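Local coordinates for protein arginyl-tRNA synthetase, putative (Plasmodium falciparum, PDB 5JLD) that probably attaches L-arginine to its cognate tRNA in an ATP-dependent reaction, as a class I aminoacyl-tRNA synthetase of the malaria parasite, at residues 38-51 with 88-100. Sequence-based numbering, arbitrary orientation. Where two conformers were deposited one is given.
Sequences ANLKFGHYQCNNAI and SPQGFITVKLSKD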
loop_
_atom_site.group_PDB
_atom_site.type_symbol
_atom_site.label_atom_id
_atom_site.label_comp_id
_atom_site.label_asym_id
_atom_site.label_seq_id
_atom_site.Cartn_x
_atom_site.Cartn_y
_atom_site.Cartn_z
ATOM N N ALA A 38 -17.417 -12.787 -10.897
ATOM C CA ALA A 38 -18.018 -14.098 -11.048
ATOM C C ALA A 38 -16.892 -15.101 -11.182
ATOM O O ALA A 38 -15.737 -14.721 -11.420
ATOM C CB ALA A 38 -18.931 -14.140 -12.264
ATOM N N ASN A 39 -17.226 -16.368 -10.994
ATOM C CA ASN A 39 -16.388 -17.472 -11.435
ATOM C C ASN A 39 -16.121 -17.300 -12.923
ATOM O O ASN A 39 -17.060 -17.235 -13.719
ATOM C CB ASN A 39 -17.085 -18.809 -11.151
ATOM C CG ASN A 39 -16.252 -20.015 -11.555
ATOM O OD1 ASN A 39 -15.515 -19.987 -12.540
ATOM N ND2 ASN A 39 -16.398 -21.102 -10.805
ATOM N N LEU A 40 -14.848 -17.246 -13.302
ATOM C CA LEU A 40 -14.469 -16.923 -14.677
ATOM C C LEU A 40 -14.960 -17.954 -15.699
ATOM O O LEU A 40 -15.118 -17.645 -16.883
ATOM C CB LEU A 40 -12.952 -16.769 -14.771
ATOM C CG LEU A 40 -12.405 -16.101 -16.033
ATOM C CD1 LEU A 40 -12.909 -14.667 -16.158
ATOM C CD2 LEU A 40 -10.887 -16.133 -16.015
ATOM N N LYS A 41 -15.221 -19.174 -15.242
ATOM C CA LYS A 41 -15.736 -20.208 -16.128
ATOM C C LYS A 41 -17.133 -19.839 -16.604
ATOM O O LYS A 41 -17.566 -20.250 -17.684
ATOM C CB LYS A 41 -15.759 -21.569 -15.425
ATOM N N PHE A 42 -17.830 -19.038 -15.802
ATOM C CA PHE A 42 -19.238 -18.774 -16.058
ATOM C C PHE A 42 -19.563 -17.303 -16.312
ATOM O O PHE A 42 -20.534 -16.994 -16.993
ATOM C CB PHE A 42 -20.055 -19.323 -14.895
ATOM C CG PHE A 42 -19.949 -20.820 -14.761
ATOM C CD1 PHE A 42 -20.704 -21.659 -15.574
ATOM C CD2 PHE A 42 -19.057 -21.387 -13.860
ATOM C CE1 PHE A 42 -20.594 -23.038 -15.471
ATOM C CE2 PHE A 42 -18.938 -22.764 -13.751
ATOM C CZ PHE A 42 -19.715 -23.593 -14.561
ATOM N N GLY A 43 -18.753 -16.387 -15.788
ATOM C CA GLY A 43 -18.969 -14.987 -16.095
ATOM C C GLY A 43 -17.786 -14.104 -15.760
ATOM O O GLY A 43 -16.711 -14.599 -15.424
ATOM N N HIS A 44 -17.999 -12.794 -15.856
ATOM C CA HIS A 44 -16.977 -11.815 -15.513
ATOM C C HIS A 44 -17.333 -11.119 -14.198
ATOM O O HIS A 44 -16.549 -11.128 -13.238
ATOM C CB HIS A 44 -16.810 -10.796 -16.645
ATOM C CG HIS A 44 -16.336 -11.397 -17.932
ATOM N ND1 HIS A 44 -16.351 -10.715 -19.130
ATOM C CD2 HIS A 44 -15.817 -12.624 -18.207
ATOM C CE1 HIS A 44 -15.864 -11.485 -20.081
ATOM N NE2 HIS A 44 -15.527 -12.647 -19.547
ATOM N N TYR A 45 -18.515 -10.519 -14.157
ATOM C CA TYR A 45 -18.980 -9.881 -12.929
ATOM C C TYR A 45 -20.303 -10.506 -12.515
ATOM O O TYR A 45 -20.922 -11.249 -13.277
ATOM C CB TYR A 45 -19.134 -8.361 -13.112
ATOM C CG TYR A 45 -17.825 -7.601 -13.166
ATOM C CD1 TYR A 45 -17.082 -7.570 -14.330
ATOM C CD2 TYR A 45 -17.340 -6.908 -12.051
ATOM C CE1 TYR A 45 -15.885 -6.894 -14.403
ATOM C CE2 TYR A 45 -16.134 -6.202 -12.112
ATOM C CZ TYR A 45 -15.416 -6.208 -13.303
ATOM O OH TYR A 45 -14.231 -5.539 -13.421
ATOM N N GLN A 46 -20.745 -10.167 -11.314
ATOM C CA GLN A 46 -21.887 -10.795 -10.695
ATOM C C GLN A 46 -22.538 -9.879 -9.661
ATOM O O GLN A 46 -21.848 -9.122 -8.979
ATOM C CB GLN A 46 -21.442 -12.086 -10.039
ATOM C CG GLN A 46 -22.382 -12.657 -9.013
ATOM C CD GLN A 46 -21.923 -14.026 -8.598
ATOM O OE1 GLN A 46 -21.191 -14.687 -9.343
ATOM N NE2 GLN A 46 -22.310 -14.453 -7.394
ATOM N N CYS A 47 -23.860 -9.943 -9.555
ATOM C CA CYS A 47 -24.599 -9.152 -8.585
ATOM C C CYS A 47 -25.592 -10.045 -7.866
ATOM O O CYS A 47 -26.334 -10.802 -8.497
ATOM C CB CYS A 47 -25.314 -7.982 -9.258
ATOM S SG CYS A 47 -26.503 -7.147 -8.170
ATOM N N ASN A 48 -25.603 -9.955 -6.541
ATOM C CA ASN A 48 -26.331 -10.902 -5.713
ATOM C C ASN A 48 -27.584 -10.336 -5.056
ATOM O O ASN A 48 -28.260 -11.043 -4.290
ATOM C CB ASN A 48 -25.393 -11.467 -4.636
ATOM C CG ASN A 48 -24.562 -12.632 -5.150
ATOM O OD1 ASN A 48 -23.813 -12.498 -6.111
ATOM N ND2 ASN A 48 -24.713 -13.786 -4.522
ATOM N N ASN A 49 -27.935 -9.096 -5.402
ATOM C CA ASN A 49 -28.961 -8.360 -4.652
ATOM C C ASN A 49 -30.351 -8.960 -4.712
ATOM O O ASN A 49 -31.149 -8.761 -3.788
ATOM C CB ASN A 49 -29.015 -6.905 -5.113
ATOM C CG ASN A 49 -27.849 -6.095 -4.580
ATOM O OD1 ASN A 49 -26.761 -6.124 -5.148
ATOM N ND2 ASN A 49 -28.061 -5.391 -3.472
ATOM N N ALA A 50 -30.642 -9.725 -5.761
ATOM C CA ALA A 50 -31.944 -10.372 -5.863
ATOM C C ALA A 50 -32.180 -11.297 -4.676
ATOM O O ALA A 50 -33.308 -11.459 -4.223
ATOM C CB ALA A 50 -32.070 -11.157 -7.175
ATOM N N ILE A 51 -31.111 -11.902 -4.171
ATOM C CA ILE A 51 -31.244 -12.873 -3.089
ATOM C C ILE A 51 -31.684 -12.148 -1.812
ATOM O O ILE A 51 -32.643 -12.552 -1.148
ATOM C CB ILE A 51 -29.933 -13.651 -2.892
ATOM C CG1 ILE A 51 -29.656 -14.467 -4.163
ATOM C CG2 ILE A 51 -30.011 -14.568 -1.661
ATOM C CD1 ILE A 51 -28.310 -15.158 -4.204
ATOM N N SER A 88 -29.565 -17.402 -12.170
ATOM C CA SER A 88 -29.060 -18.619 -11.555
ATOM C C SER A 88 -30.169 -19.051 -10.621
ATOM O O SER A 88 -30.976 -18.204 -10.208
ATOM C CB SER A 88 -27.758 -18.359 -10.792
ATOM O OG SER A 88 -28.005 -17.565 -9.630
ATOM N N PRO A 89 -30.239 -20.353 -10.297
ATOM C CA PRO A 89 -31.319 -20.816 -9.422
ATOM C C PRO A 89 -31.279 -20.147 -8.047
ATOM O O PRO A 89 -32.340 -19.957 -7.441
ATOM C CB PRO A 89 -31.076 -22.335 -9.322
ATOM C CG PRO A 89 -29.693 -22.568 -9.860
ATOM C CD PRO A 89 -29.444 -21.471 -10.837
ATOM N N GLN A 90 -30.087 -19.768 -7.580
ATOM C CA GLN A 90 -29.953 -19.083 -6.300
ATOM C C GLN A 90 -30.451 -17.655 -6.436
ATOM O O GLN A 90 -30.932 -17.050 -5.479
ATOM C CB GLN A 90 -28.495 -19.098 -5.810
ATOM C CG GLN A 90 -27.917 -20.505 -5.616
ATOM C CD GLN A 90 -27.060 -20.955 -6.792
ATOM O OE1 GLN A 90 -27.280 -20.540 -7.938
ATOM N NE2 GLN A 90 -26.072 -21.803 -6.511
ATOM N N GLY A 91 -30.318 -17.106 -7.634
ATOM C CA GLY A 91 -30.858 -15.791 -7.896
ATOM C C GLY A 91 -29.824 -14.723 -8.128
ATOM O O GLY A 91 -30.177 -13.581 -8.426
ATOM N N PHE A 92 -28.544 -15.046 -7.991
ATOM C CA PHE A 92 -27.561 -14.044 -8.395
ATOM C C PHE A 92 -27.517 -13.947 -9.930
ATOM O O PHE A 92 -28.049 -14.810 -10.648
ATOM C CB PHE A 92 -26.176 -14.330 -7.818
ATOM C CG PHE A 92 -25.655 -15.709 -8.096
ATOM C CD1 PHE A 92 -25.112 -16.025 -9.331
ATOM C CD2 PHE A 92 -25.676 -16.678 -7.101
ATOM C CE1 PHE A 92 -24.605 -17.295 -9.571
ATOM C CE2 PHE A 92 -25.168 -17.946 -7.326
ATOM C CZ PHE A 92 -24.629 -18.257 -8.565
ATOM N N ILE A 93 -26.907 -12.874 -10.411
ATOM C CA ILE A 93 -26.872 -12.541 -11.828
ATOM C C ILE A 93 -25.436 -12.373 -12.296
ATOM O O ILE A 93 -24.664 -11.664 -11.674
ATOM C CB ILE A 93 -27.655 -11.228 -12.108
ATOM C CG1 ILE A 93 -29.144 -11.389 -11.776
ATOM C CG2 ILE A 93 -27.453 -10.760 -13.529
ATOM C CD1 ILE A 93 -29.880 -10.053 -11.630
ATOM N N THR A 94 -25.068 -13.023 -13.383
ATOM C CA THR A 94 -23.717 -12.899 -13.914
ATOM C C THR A 94 -23.735 -12.204 -15.260
ATOM O O THR A 94 -24.697 -12.326 -16.033
ATOM C CB THR A 94 -23.021 -14.274 -14.073
ATOM O OG1 THR A 94 -23.800 -15.105 -14.935
ATOM C CG2 THR A 94 -22.838 -14.968 -12.709
ATOM N N VAL A 95 -22.669 -11.465 -15.535
ATOM C CA VAL A 95 -22.513 -10.792 -16.814
ATOM C C VAL A 95 -21.117 -11.029 -17.365
ATOM O O VAL A 95 -20.144 -11.244 -16.606
ATOM C CB VAL A 95 -22.754 -9.268 -16.714
ATOM C CG1 VAL A 95 -24.183 -8.974 -16.322
ATOM C CG2 VAL A 95 -21.758 -8.619 -15.722
ATOM N N LYS A 96 -21.050 -11.000 -18.694
ATOM C CA LYS A 96 -19.803 -11.037 -19.442
ATOM C C LYS A 96 -19.711 -9.770 -20.258
ATOM O O LYS A 96 -20.681 -9.374 -20.911
ATOM C CB LYS A 96 -19.727 -12.244 -20.382
ATOM C CG LYS A 96 -19.530 -13.588 -19.716
ATOM C CD LYS A 96 -19.353 -14.685 -20.773
ATOM C CE LYS A 96 -19.269 -16.066 -20.145
ATOM N NZ LYS A 96 -19.298 -17.156 -21.160
ATOM N N LEU A 97 -18.545 -9.132 -20.227
ATOM C CA LEU A 97 -18.317 -7.974 -21.065
ATOM C C LEU A 97 -18.147 -8.429 -22.506
ATOM O O LEU A 97 -17.519 -9.450 -22.767
ATOM C CB LEU A 97 -17.087 -7.206 -20.586
ATOM C CG LEU A 97 -17.210 -6.784 -19.128
ATOM C CD1 LEU A 97 -15.896 -6.244 -18.638
ATOM C CD2 LEU A 97 -18.303 -5.730 -19.031
ATOM N N SER A 98 -18.700 -7.667 -23.438
ATOM C CA SER A 98 -18.530 -7.965 -24.856
ATOM C C SER A 98 -17.086 -7.779 -25.321
ATOM O O SER A 98 -16.297 -7.038 -24.725
ATOM C CB SER A 98 -19.440 -7.077 -25.700
ATOM O OG SER A 98 -18.967 -5.736 -25.650
ATOM N N LYS A 99 -16.763 -8.483 -26.394
ATOM C CA LYS A 99 -15.497 -8.384 -27.096
ATOM C C LYS A 99 -15.232 -6.931 -27.536
ATOM O O LYS A 99 -14.108 -6.414 -27.434
ATOM C CB LYS A 99 -15.539 -9.356 -28.297
ATOM C CG LYS A 99 -14.525 -9.138 -29.402
ATOM C CD LYS A 99 -14.810 -10.091 -30.576
ATOM C CE LYS A 99 -13.736 -9.987 -31.647
ATOM N NZ LYS A 99 -13.685 -8.633 -32.271
ATOM N N ASP A 100 -16.282 -6.255 -27.996
ATOM C CA ASP A 100 -16.111 -4.896 -28.496
ATOM C C ASP A 100 -15.880 -3.897 -27.365
ATOM O O ASP A 100 -15.032 -3.007 -27.492
ATOM C CB ASP A 100 -17.307 -4.457 -29.336
ATOM C CG ASP A 100 -17.090 -3.089 -29.966
ATOM O OD1 ASP A 100 -16.304 -2.994 -30.935
ATOM O OD2 ASP A 100 -17.691 -2.108 -29.480
HETATM O O HOH W 1 -22.398 -14.515 -17.394
HETATM O O HOH W 2 -29.136 -10.686 -7.978
#
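His44 and Tyr45 both direct their backbone N to Val95 O, at 2.8 and 3.0 Å respectively, forming a classic beta bulge at one end of the antiparallel pairing of strands 45-47 and 93-97. The two donors approach that oxygen from opposite faces of its carbonyl plane. At the bulge the His44 ring lies against the second strand, and ND1 accepts from Leu97 N at 2.9 Å, the donor lying 35° out of the ring plane, so that a side chain takes over from the backbone as acceptor at the end of the pairing. With CG beside the backbone N (chi1 -63°), the imidazole takes Lys96 CB over one face in a CH-pi contact, while Leu97 CB sits at its edge.

The tight side of the sheet carries Tyr45, Cys47, Ile93 and Val95. Tyr45 CB packs against Val95 CG2 at 3.7 Å, helices 10-25 and 66-75 cover this layer, and the Tyr45 hydroxyl is hydrogen-bonded to Asp524.

Gln46, Thr94 and Phe92 make up the looser, partly exposed side. Here the Gln46 amide stacks on the Phe92 ring, planes 10° apart, with NE2 3.6 Å from Phe92 CG. An in-plane bond from NE2 to a lone pair of Asn48 OD1 (2.8 Å) fixes the turn of that amide, and Ser88 OG lies over the opposite face of the ring. Water enters on this side too: one molecule links Phe42 O to Thr94 OG1. Beyond the strands, a second water joins Cys47 O, Ala50 N and Gly91 O, tying the start of helix 49-57 to the turn before strand 93-97.

The two strands are the central pair of a four-stranded antiparallel sheet, backed by helices in the α/β N-terminal domain characteristic of arginyl-tRNA synthetases.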